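Local coordinates for protein ribokinase (Giardia lamblia, PDB 6WHJ) that probably phosphorylates D-ribose at O-5 with ATP and a divalent cation, most likely magnesium, giving D-ribose 5-phosphate, at residues G13-V23 and G35-S46; S230-F238 and S245-Y253. All blocks are in the same frame, centred on the assembly; numbering follows the deposited sequence.

Contact 1: G13-V23 and G35-S46; sequences GSYNRDLVWYV and GSFASSHGGKGS. With EDO (1,2-ethanediol), chain F.
S39 OG takes two hydrogen bonds from the guanidinium group of R17. R17 NE donates to S39 OG at 2.6 Å. The serine oxygen lies 18° out of the guanidinium plane, and R17 NH2 adds a weak second bond. The two residues lie on strands 16-22 and 36-42, an antiparallel beta hairpin in the four-stranded lid sheet of the PfkB-family kinase. R17 reaches the serine because its chain bends at chi2 (54°), bringing CD past S40 O. NH1 turns instead to a salt bridge with E76.

The backbone ladder is regular from D18 to Y22. Y22 N meets S36 O at 2.6 Å and V20 O receives A38 N at 2.8 Å. On the face that carries L19, W21 and F37, CD1 of F37 lies over one face of the indole, 3.5 Å from W21 CE2, with the planes of the two six-membered rings 46° apart. W21 NE1 is hydrogen-bonded to N100 of the second subunit, so this face takes part in the dimer.

At the other end the chain enters helix 44-55, and S46 N donates to S14 O at 2.7 Å. N16, D18 and G43 belong to the predicted substrate site. A 1,2-ethanediol, probably from the crystallisation liquor, sits there. Its O2 accepts from N16 ND2 (3.2 Å) and donates to D18 OD1 (3.1 Å).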
loop_
_atom_site.group_PDB
_atom_site.type_symbol
_atom_site.label_atom_id
_atom_site.label_comp_id
_atom_site.label_asym_id
_atom_site.label_seq_id
_atom_site.Cartn_x
_atom_site.Cartn_y
_atom_site.Cartn_z
ATOM N N GLY B 13 -19.711 4.387 -10.458
ATOM C CA GLY B 13 -18.794 4.409 -9.343
ATOM C C GLY B 13 -17.360 4.112 -9.723
ATOM O O GLY B 13 -16.949 4.264 -10.873
ATOM N N SER B 14 -16.607 3.657 -8.735
ATOM C CA SER B 14 -15.157 3.638 -8.832
ATOM C C SER B 14 -14.615 2.301 -9.319
ATOM O O SER B 14 -15.235 1.244 -9.146
ATOM C CB SER B 14 -14.551 3.956 -7.472
ATOM O OG SER B 14 -14.979 2.975 -6.548
ATOM N N TYR B 15 -13.434 2.364 -9.928
ATOM C CA TYR B 15 -12.569 1.207 -10.082
ATOM C C TYR B 15 -11.248 1.537 -9.404
ATOM O O TYR B 15 -10.641 2.577 -9.688
ATOM C CB TYR B 15 -12.307 0.825 -11.547
ATOM C CG TYR B 15 -11.218 -0.229 -11.621
ATOM C CD1 TYR B 15 -11.510 -1.556 -11.361
ATOM C CD2 TYR B 15 -9.889 0.114 -11.848
ATOM C CE1 TYR B 15 -10.532 -2.523 -11.367
ATOM C CE2 TYR B 15 -8.893 -0.854 -11.858
ATOM C CZ TYR B 15 -9.224 -2.175 -11.612
ATOM O OH TYR B 15 -8.264 -3.172 -11.618
ATOM N N ASN B 16 -10.808 0.649 -8.517
ATOM C CA ASN B 16 -9.506 0.748 -7.882
ATOM C C ASN B 16 -8.746 -0.550 -8.115
ATOM O O ASN B 16 -9.309 -1.640 -7.973
ATOM C CB ASN B 16 -9.629 0.995 -6.368
ATOM C CG ASN B 16 -10.342 2.297 -6.028
ATOM O OD1 ASN B 16 -10.054 3.345 -6.596
ATOM N ND2 ASN B 16 -11.281 2.227 -5.097
ATOM N N ARG B 17 -7.473 -0.432 -8.479
ATOM C CA ARG B 17 -6.579 -1.579 -8.441
ATOM C C ARG B 17 -6.143 -1.766 -6.989
ATOM O O ARG B 17 -5.502 -0.881 -6.405
ATOM C CB ARG B 17 -5.379 -1.368 -9.364
ATOM C CG ARG B 17 -4.455 -2.573 -9.483
ATOM C CD ARG B 17 -5.248 -3.788 -9.875
ATOM N NE ARG B 17 -4.427 -4.973 -10.110
ATOM C CZ ARG B 17 -4.203 -5.525 -11.301
ATOM N NH1 ARG B 17 -4.746 -5.007 -12.401
ATOM N NH2 ARG B 17 -3.443 -6.612 -11.389
ATOM N N ASP B 18 -6.524 -2.890 -6.395
ATOM C CA ASP B 18 -6.221 -3.159 -4.994
ATOM C C ASP B 18 -4.786 -3.667 -4.872
ATOM O O ASP B 18 -4.420 -4.665 -5.501
ATOM C CB ASP B 18 -7.199 -4.193 -4.441
ATOM C CG ASP B 18 -8.563 -3.610 -4.090
ATOM O OD1 ASP B 18 -8.724 -2.372 -4.036
ATOM O OD2 ASP B 18 -9.499 -4.416 -3.903
ATOM N N LEU B 19 -3.955 -2.955 -4.116
ATOM C CA LEU B 19 -2.597 -3.406 -3.817
ATOM C C LEU B 19 -2.543 -3.794 -2.343
ATOM O O LEU B 19 -2.609 -2.927 -1.463
ATOM C CB LEU B 19 -1.567 -2.338 -4.159
ATOM C CG LEU B 19 -1.702 -1.740 -5.559
ATOM C CD1 LEU B 19 -0.793 -0.527 -5.723
ATOM C CD2 LEU B 19 -1.374 -2.800 -6.566
ATOM N N VAL B 20 -2.387 -5.091 -2.083
ATOM C CA VAL B 20 -2.686 -5.689 -0.788
ATOM C C VAL B 20 -1.444 -6.384 -0.255
ATOM O O VAL B 20 -0.810 -7.165 -0.972
ATOM C CB VAL B 20 -3.856 -6.689 -0.892
ATOM C CG1 VAL B 20 -4.133 -7.338 0.455
ATOM C CG2 VAL B 20 -5.102 -5.984 -1.382
ATOM N N TRP B 21 -1.104 -6.103 0.999
ATOM C CA TRP B 21 -0.030 -6.793 1.704
ATOM C C TRP B 21 -0.611 -7.546 2.893
ATOM O O TRP B 21 -1.346 -6.969 3.703
ATOM C CB TRP B 21 1.056 -5.814 2.174
ATOM C CG TRP B 21 1.907 -5.246 1.067
ATOM C CD1 TRP B 21 3.134 -5.689 0.665
ATOM C CD2 TRP B 21 1.586 -4.137 0.224
ATOM N NE1 TRP B 21 3.599 -4.920 -0.370
ATOM C CE2 TRP B 21 2.669 -3.961 -0.664
ATOM C CE3 TRP B 21 0.487 -3.274 0.131
ATOM C CZ2 TRP B 21 2.680 -2.966 -1.638
ATOM C CZ3 TRP B 21 0.506 -2.279 -0.833
ATOM C CH2 TRP B 21 1.594 -2.135 -1.702
ATOM N N TYR B 22 -0.257 -8.819 3.014
ATOM C CA TYR B 22 -0.729 -9.672 4.095
ATOM C C TYR B 22 0.363 -9.749 5.148
ATOM O O TYR B 22 1.477 -10.201 4.865
ATOM C CB TYR B 22 -1.107 -11.067 3.586
ATOM C CG TYR B 22 -2.317 -11.032 2.685
ATOM C CD1 TYR B 22 -2.196 -10.757 1.323
ATOM C CD2 TYR B 22 -3.591 -11.231 3.205
ATOM C CE1 TYR B 22 -3.313 -10.701 0.505
ATOM C CE2 TYR B 22 -4.715 -11.172 2.402
ATOM C CZ TYR B 22 -4.577 -10.903 1.056
ATOM O OH TYR B 22 -5.712 -10.846 0.268
ATOM N N VAL B 23 0.042 -9.286 6.353
ATOM C CA VAL B 23 0.994 -9.178 7.450
ATOM C C VAL B 23 0.439 -9.937 8.644
ATOM O O VAL B 23 -0.759 -10.227 8.724
ATOM C CB VAL B 23 1.270 -7.707 7.821
ATOM C CG1 VAL B 23 1.916 -6.995 6.663
ATOM C CG2 VAL B 23 -0.045 -7.005 8.169
ATOM N N GLY B 35 5.754 -8.660 4.684
ATOM C CA GLY B 35 4.441 -9.168 4.348
ATOM C C GLY B 35 4.434 -9.873 3.005
ATOM O O GLY B 35 5.464 -10.017 2.341
ATOM N N SER B 36 3.243 -10.326 2.614
ATOM C CA SER B 36 3.011 -11.019 1.353
ATOM C C SER B 36 2.072 -10.173 0.497
ATOM O O SER B 36 1.045 -9.699 0.990
ATOM C CB SER B 36 2.430 -12.413 1.636
ATOM O OG SER B 36 2.092 -13.100 0.454
ATOM N N PHE B 37 2.402 -10.004 -0.782
ATOM C CA PHE B 37 1.719 -9.055 -1.656
ATOM C C PHE B 37 0.824 -9.745 -2.682
ATOM O O PHE B 37 1.181 -10.792 -3.231
ATOM C CB PHE B 37 2.732 -8.176 -2.383
ATOM C CG PHE B 37 2.123 -7.262 -3.417
ATOM C CD1 PHE B 37 1.426 -6.134 -3.038
ATOM C CD2 PHE B 37 2.276 -7.526 -4.778
ATOM C CE1 PHE B 37 0.885 -5.279 -3.992
ATOM C CE2 PHE B 37 1.731 -6.685 -5.737
ATOM C CZ PHE B 37 1.032 -5.556 -5.342
ATOM N N ALA B 38 -0.317 -9.118 -2.973
ATOM C CA ALA B 38 -1.218 -9.563 -4.026
ATOM C C ALA B 38 -1.915 -8.355 -4.651
ATOM O O ALA B 38 -2.272 -7.395 -3.958
ATOM C CB ALA B 38 -2.250 -10.555 -3.486
ATOM N N SER B 39 -2.100 -8.410 -5.964
ATOM C CA SER B 39 -2.744 -7.352 -6.726
ATOM C C SER B 39 -4.048 -7.863 -7.325
ATOM O O SER B 39 -4.092 -8.965 -7.882
ATOM C CB SER B 39 -1.809 -6.867 -7.831
ATOM O OG SER B 39 -2.489 -6.007 -8.708
ATOM N N SER B 40 -5.105 -7.059 -7.232
ATOM C CA SER B 40 -6.414 -7.540 -7.660
ATOM C C SER B 40 -7.337 -6.367 -7.985
ATOM O O SER B 40 -7.099 -5.225 -7.582
ATOM C CB SER B 40 -7.035 -8.458 -6.605
ATOM O OG SER B 40 -7.647 -7.700 -5.590
ATOM N N HIS B 41 -8.398 -6.679 -8.727
ATOM C CA HIS B 41 -9.416 -5.702 -9.094
ATOM C C HIS B 41 -10.266 -5.305 -7.893
ATOM O O HIS B 41 -10.691 -6.150 -7.101
ATOM C CB HIS B 41 -10.319 -6.288 -10.180
ATOM C CG HIS B 41 -9.617 -6.519 -11.478
ATOM N ND1 HIS B 41 -8.859 -5.544 -12.097
ATOM C CD2 HIS B 41 -9.517 -7.624 -12.255
ATOM C CE1 HIS B 41 -8.347 -6.033 -13.214
ATOM N NE2 HIS B 41 -8.725 -7.294 -13.329
ATOM N N GLY B 42 -10.516 -4.018 -7.755
ATOM C CA GLY B 42 -11.340 -3.506 -6.674
ATOM C C GLY B 42 -12.151 -2.305 -7.122
ATOM O O GLY B 42 -12.509 -2.174 -8.296
ATOM N N GLY B 43 -12.443 -1.427 -6.175
ATOM C CA GLY B 43 -13.369 -0.344 -6.391
ATOM C C GLY B 43 -14.772 -0.808 -6.064
ATOM O O GLY B 43 -15.232 -1.820 -6.594
ATOM N N LYS B 44 -15.466 -0.092 -5.185
ATOM C CA LYS B 44 -16.811 -0.520 -4.826
ATOM C C LYS B 44 -17.748 -0.431 -6.023
ATOM O O LYS B 44 -18.662 -1.254 -6.162
ATOM C CB LYS B 44 -17.320 0.295 -3.641
ATOM C CG LYS B 44 -16.923 -0.312 -2.331
ATOM C CD LYS B 44 -17.155 0.632 -1.170
ATOM C CE LYS B 44 -16.650 0.007 0.110
ATOM N NZ LYS B 44 -17.010 -1.437 0.094
ATOM N N GLY B 45 -17.552 0.560 -6.892
ATOM C CA GLY B 45 -18.384 0.636 -8.076
ATOM C C GLY B 45 -18.189 -0.567 -8.973
ATOM O O GLY B 45 -19.151 -1.235 -9.358
ATOM N N SER B 46 -16.931 -0.904 -9.261
ATOM C CA SER B 46 -16.668 -1.996 -10.191
ATOM C C SER B 46 -16.972 -3.357 -9.576
ATOM O O SER B 46 -17.417 -4.272 -10.280
ATOM C CB SER B 46 -15.223 -1.935 -10.673
ATOM O OG SER B 46 -14.960 -3.009 -11.558
HETATM C C1 EDO F . -12.830 -0.973 -1.912
HETATM O O1 EDO F . -12.549 0.252 -1.221
HETATM C C2 EDO F . -11.568 -1.483 -2.606
HETATM O O2 EDO F . -10.915 -0.373 -3.236
#

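Contact 2: S230-F238 and S245-Y253; sequences SPSLKFVLF and SRIVQTKSY
The hairpin of strands 235-238 and 245-249 lies toward one end of the large mixed sheet in the alpha/beta fold of this PfkB-family kinase. Its strands run antiparallel, and strand 255-258 beyond 245-249 is the last of the sheet within the chain. V236 and V248 form a hydrogen-bonded pair, with V236 N to V248 O and V248 N to V236 O both 2.9 Å. F238 and R246 form the next such pair.

The two faces of the hairpin meet different helices. On one, F235, L237, I247 and Q249 project together. The F235 ring lies alongside the Q249 chain, both projecting in one direction. F235 CE2 is 3.7 Å from Q249 CG, and the ring and amide planes differ by 27°. I247 CG2 approaches F235 CD2 at 3.9 Å, while its CG1 branch meets L237 CG. Helix 301-318 covers F235 and I247, and helix 272-287 packs on L237.

On the other face, V248 CG2 lies near the edge of the F238 ring, 4.0 Å from CE2. V236 CG1, from the same strand as F238, sits over one face of that ring. Helix 216-228 covers F238 and V248 through V223. R246 NH1 forms a salt bridge with D216.

Past the strands, T250 prolongs the pairing. With chi1 at 60°, its OG1 lies between the backbone N and the carbonyl carbon and donates to L233 O at 2.9 Å. T250 N approaches K234 O from above the carbonyl plane, at 3.1 Å. One water bridges the same carbonyl to the amide of Q249, giving a hydrogen to K234 O and accepting from Q249 NE2.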
loop_
_atom_site.group_PDB
_atom_site.type_symbol
_atom_site.label_atom_id
_atom_site.label_comp_id
_atom_site.label_asym_id
_atom_site.label_seq_id
_atom_site.Cartn_x
_atom_site.Cartn_y
_atom_site.Cartn_z
ATOM N N SER B 230 -36.011 13.776 2.588
ATOM C CA SER B 230 -36.025 13.101 1.297
ATOM C C SER B 230 -37.458 12.828 0.874
ATOM O O SER B 230 -38.192 12.130 1.595
ATOM C CB SER B 230 -35.253 11.785 1.328
ATOM O OG SER B 230 -35.566 11.035 0.162
ATOM N N PRO B 231 -37.903 13.370 -0.264
ATOM C CA PRO B 231 -39.227 12.998 -0.785
ATOM C C PRO B 231 -39.263 11.621 -1.421
ATOM O O PRO B 231 -40.363 11.109 -1.664
ATOM C CB PRO B 231 -39.517 14.090 -1.826
ATOM C CG PRO B 231 -38.152 14.544 -2.268
ATOM C CD PRO B 231 -37.255 14.425 -1.067
ATOM N N SER B 232 -38.111 11.024 -1.742
ATOM C CA SER B 232 -38.090 9.757 -2.463
ATOM C C SER B 232 -37.805 8.530 -1.604
ATOM O O SER B 232 -38.180 7.427 -2.015
ATOM C CB SER B 232 -37.058 9.803 -3.597
ATOM O OG SER B 232 -35.763 10.081 -3.100
ATOM N N LEU B 233 -37.142 8.671 -0.454
ATOM C CA LEU B 233 -36.666 7.493 0.277
ATOM C C LEU B 233 -37.825 6.619 0.731
ATOM O O LEU B 233 -38.726 7.077 1.439
ATOM C CB LEU B 233 -35.808 7.898 1.477
ATOM C CG LEU B 233 -35.193 6.745 2.294
ATOM C CD1 LEU B 233 -34.272 5.857 1.487
ATOM C CD2 LEU B 233 -34.459 7.282 3.512
ATOM N N LYS B 234 -37.775 5.344 0.348
ATOM C CA LYS B 234 -38.846 4.401 0.633
ATOM C C LYS B 234 -38.430 3.276 1.566
ATOM O O LYS B 234 -39.267 2.774 2.321
ATOM C CB LYS B 234 -39.371 3.790 -0.673
ATOM C CG LYS B 234 -40.055 4.797 -1.577
ATOM C CD LYS B 234 -40.068 4.317 -3.023
ATOM C CE LYS B 234 -40.525 5.436 -3.947
ATOM N NZ LYS B 234 -39.406 6.381 -4.231
ATOM N N PHE B 235 -37.166 2.854 1.512
ATOM C CA PHE B 235 -36.674 1.761 2.333
ATOM C C PHE B 235 -35.232 2.029 2.718
ATOM O O PHE B 235 -34.449 2.528 1.908
ATOM C CB PHE B 235 -36.762 0.418 1.603
ATOM C CG PHE B 235 -38.159 0.006 1.270
ATOM C CD1 PHE B 235 -38.671 0.212 -0.001
ATOM C CD2 PHE B 235 -38.969 -0.578 2.234
ATOM C CE1 PHE B 235 -39.951 -0.161 -0.307
ATOM C CE2 PHE B 235 -40.254 -0.949 1.933
ATOM C CZ PHE B 235 -40.751 -0.740 0.658
ATOM N N VAL B 236 -34.889 1.674 3.949
ATOM C CA VAL B 236 -33.508 1.600 4.398
ATOM C C VAL B 236 -33.218 0.130 4.630
ATOM O O VAL B 236 -33.897 -0.522 5.432
ATOM C CB VAL B 236 -33.272 2.413 5.678
ATOM C CG1 VAL B 236 -31.819 2.291 6.118
ATOM C CG2 VAL B 236 -33.661 3.863 5.467
ATOM N N LEU B 237 -32.236 -0.401 3.907
ATOM C CA LEU B 237 -31.767 -1.768 4.106
ATOM C C LEU B 237 -30.514 -1.676 4.967
ATOM O O LEU B 237 -29.435 -1.346 4.469
ATOM C CB LEU B 237 -31.459 -2.430 2.768
ATOM C CG LEU B 237 -31.397 -3.958 2.638
ATOM C CD1 LEU B 237 -31.344 -4.336 1.147
ATOM C CD2 LEU B 237 -30.264 -4.590 3.411
ATOM N N PHE B 238 -30.645 -2.000 6.252
ATOM C CA PHE B 238 -29.494 -2.024 7.152
ATOM C C PHE B 238 -28.740 -3.326 6.947
ATOM O O PHE B 238 -29.329 -4.407 7.031
ATOM C CB PHE B 238 -29.921 -1.916 8.609
ATOM C CG PHE B 238 -30.452 -0.577 9.000
ATOM C CD1 PHE B 238 -29.592 0.429 9.390
ATOM C CD2 PHE B 238 -31.821 -0.335 9.017
ATOM C CE1 PHE B 238 -30.085 1.665 9.769
ATOM C CE2 PHE B 238 -32.317 0.894 9.393
ATOM C CZ PHE B 238 -31.448 1.900 9.768
ATOM N N SER B 245 -29.553 -8.765 7.755
ATOM C CA SER B 245 -29.930 -7.428 7.317
ATOM C C SER B 245 -31.305 -7.082 7.872
ATOM O O SER B 245 -31.990 -7.907 8.481
ATOM C CB SER B 245 -29.909 -7.292 5.787
ATOM O OG SER B 245 -30.400 -8.459 5.155
ATOM N N ARG B 246 -31.691 -5.827 7.677
ATOM C CA ARG B 246 -32.924 -5.302 8.251
ATOM C C ARG B 246 -33.489 -4.275 7.288
ATOM O O ARG B 246 -32.821 -3.280 6.988
ATOM C CB ARG B 246 -32.662 -4.671 9.616
ATOM C CG ARG B 246 -33.152 -5.501 10.766
ATOM C CD ARG B 246 -34.640 -5.347 10.908
ATOM N NE ARG B 246 -35.001 -3.995 11.317
ATOM C CZ ARG B 246 -35.333 -3.649 12.558
ATOM N NH1 ARG B 246 -35.345 -4.562 13.521
ATOM N NH2 ARG B 246 -35.663 -2.392 12.837
ATOM N N ILE B 247 -34.699 -4.522 6.800
ATOM C CA ILE B 247 -35.386 -3.604 5.899
ATOM C C ILE B 247 -36.424 -2.848 6.711
ATOM O O ILE B 247 -37.293 -3.459 7.342
ATOM C CB ILE B 247 -36.040 -4.355 4.731
ATOM C CG1 ILE B 247 -34.983 -5.125 3.948
ATOM C CG2 ILE B 247 -36.767 -3.382 3.817
ATOM C CD1 ILE B 247 -35.556 -6.170 3.042
ATOM N N VAL B 248 -36.346 -1.524 6.691
ATOM C CA VAL B 248 -37.312 -0.671 7.368
ATOM C C VAL B 248 -37.941 0.239 6.333
ATOM O O VAL B 248 -37.228 0.894 5.566
ATOM C CB VAL B 248 -36.673 0.151 8.500
ATOM C CG1 VAL B 248 -37.735 0.953 9.236
ATOM C CG2 VAL B 248 -35.933 -0.760 9.467
ATOM N N GLN B 249 -39.273 0.276 6.312
ATOM C CA GLN B 249 -40.002 1.197 5.452
ATOM C C GLN B 249 -40.040 2.575 6.096
ATOM O O GLN B 249 -40.215 2.694 7.310
ATOM C CB GLN B 249 -41.433 0.712 5.241
ATOM C CG GLN B 249 -42.146 1.413 4.103
ATOM C CD GLN B 249 -43.392 0.682 3.672
ATOM O OE1 GLN B 249 -43.797 -0.299 4.293
ATOM N NE2 GLN B 249 -43.979 1.120 2.567
ATOM N N THR B 250 -39.886 3.621 5.288
ATOM C CA THR B 250 -40.054 4.970 5.818
ATOM C C THR B 250 -41.527 5.248 6.141
ATOM O O THR B 250 -42.438 4.581 5.647
ATOM C CB THR B 250 -39.524 6.012 4.830
ATOM O OG1 THR B 250 -40.236 5.917 3.591
ATOM C CG2 THR B 250 -38.029 5.802 4.565
ATOM N N LYS B 251 -41.740 6.216 7.038
ATOM C CA LYS B 251 -43.061 6.717 7.443
ATOM C C LYS B 251 -43.836 5.732 8.315
ATOM O O LYS B 251 -44.343 6.121 9.371
ATOM C CB LYS B 251 -43.941 7.088 6.237
ATOM C CG LYS B 251 -43.293 7.998 5.186
ATOM C CD LYS B 251 -42.735 9.284 5.778
ATOM C CE LYS B 251 -41.922 10.046 4.732
ATOM N NZ LYS B 251 -40.751 10.754 5.330
ATOM N N SER B 252 -43.910 4.461 7.913
ATOM C CA SER B 252 -44.652 3.455 8.673
ATOM C C SER B 252 -43.776 2.606 9.576
ATOM O O SER B 252 -44.269 2.083 10.582
ATOM C CB SER B 252 -45.399 2.504 7.731
ATOM O OG SER B 252 -44.489 1.682 7.008
ATOM N N TYR B 253 -42.499 2.462 9.225
ATOM C CA TYR B 253 -41.512 1.659 9.954
ATOM C C TYR B 253 -41.862 0.171 9.990
ATOM O O TYR B 253 -41.422 -0.548 10.890
ATOM C CB TYR B 253 -41.281 2.216 11.366
ATOM C CG TYR B 253 -40.918 3.686 11.314
ATOM C CD1 TYR B 253 -39.674 4.094 10.860
ATOM C CD2 TYR B 253 -41.836 4.663 11.678
ATOM C CE1 TYR B 253 -39.348 5.427 10.783
ATOM C CE2 TYR B 253 -41.515 6.008 11.606
ATOM C CZ TYR B 253 -40.269 6.385 11.155
ATOM O OH TYR B 253 -39.950 7.724 11.075
HETATM O O HOH W 1 -42.191 2.837 0.854
#

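Contacts 1 and 2 are both antiparallel hairpins, but they belong to different sheets on opposite sides of the chain's centre. Their centres are 32 Å apart and their nearest atoms about 13 Å, so they do not touch. Contact 1 supplies residues of the predicted ribose site and also reaches the second subunit. The K44 side chain comes within about 4 Å of that of D274, the predicted proton acceptor. Contact 2 probably lies toward the nucleotide site. The F238 side chain is about 4 Å from that of L240 and about 7 Å from that of N197, both predicted to bind ATP. No other protein chain of the assembly touches contact 2.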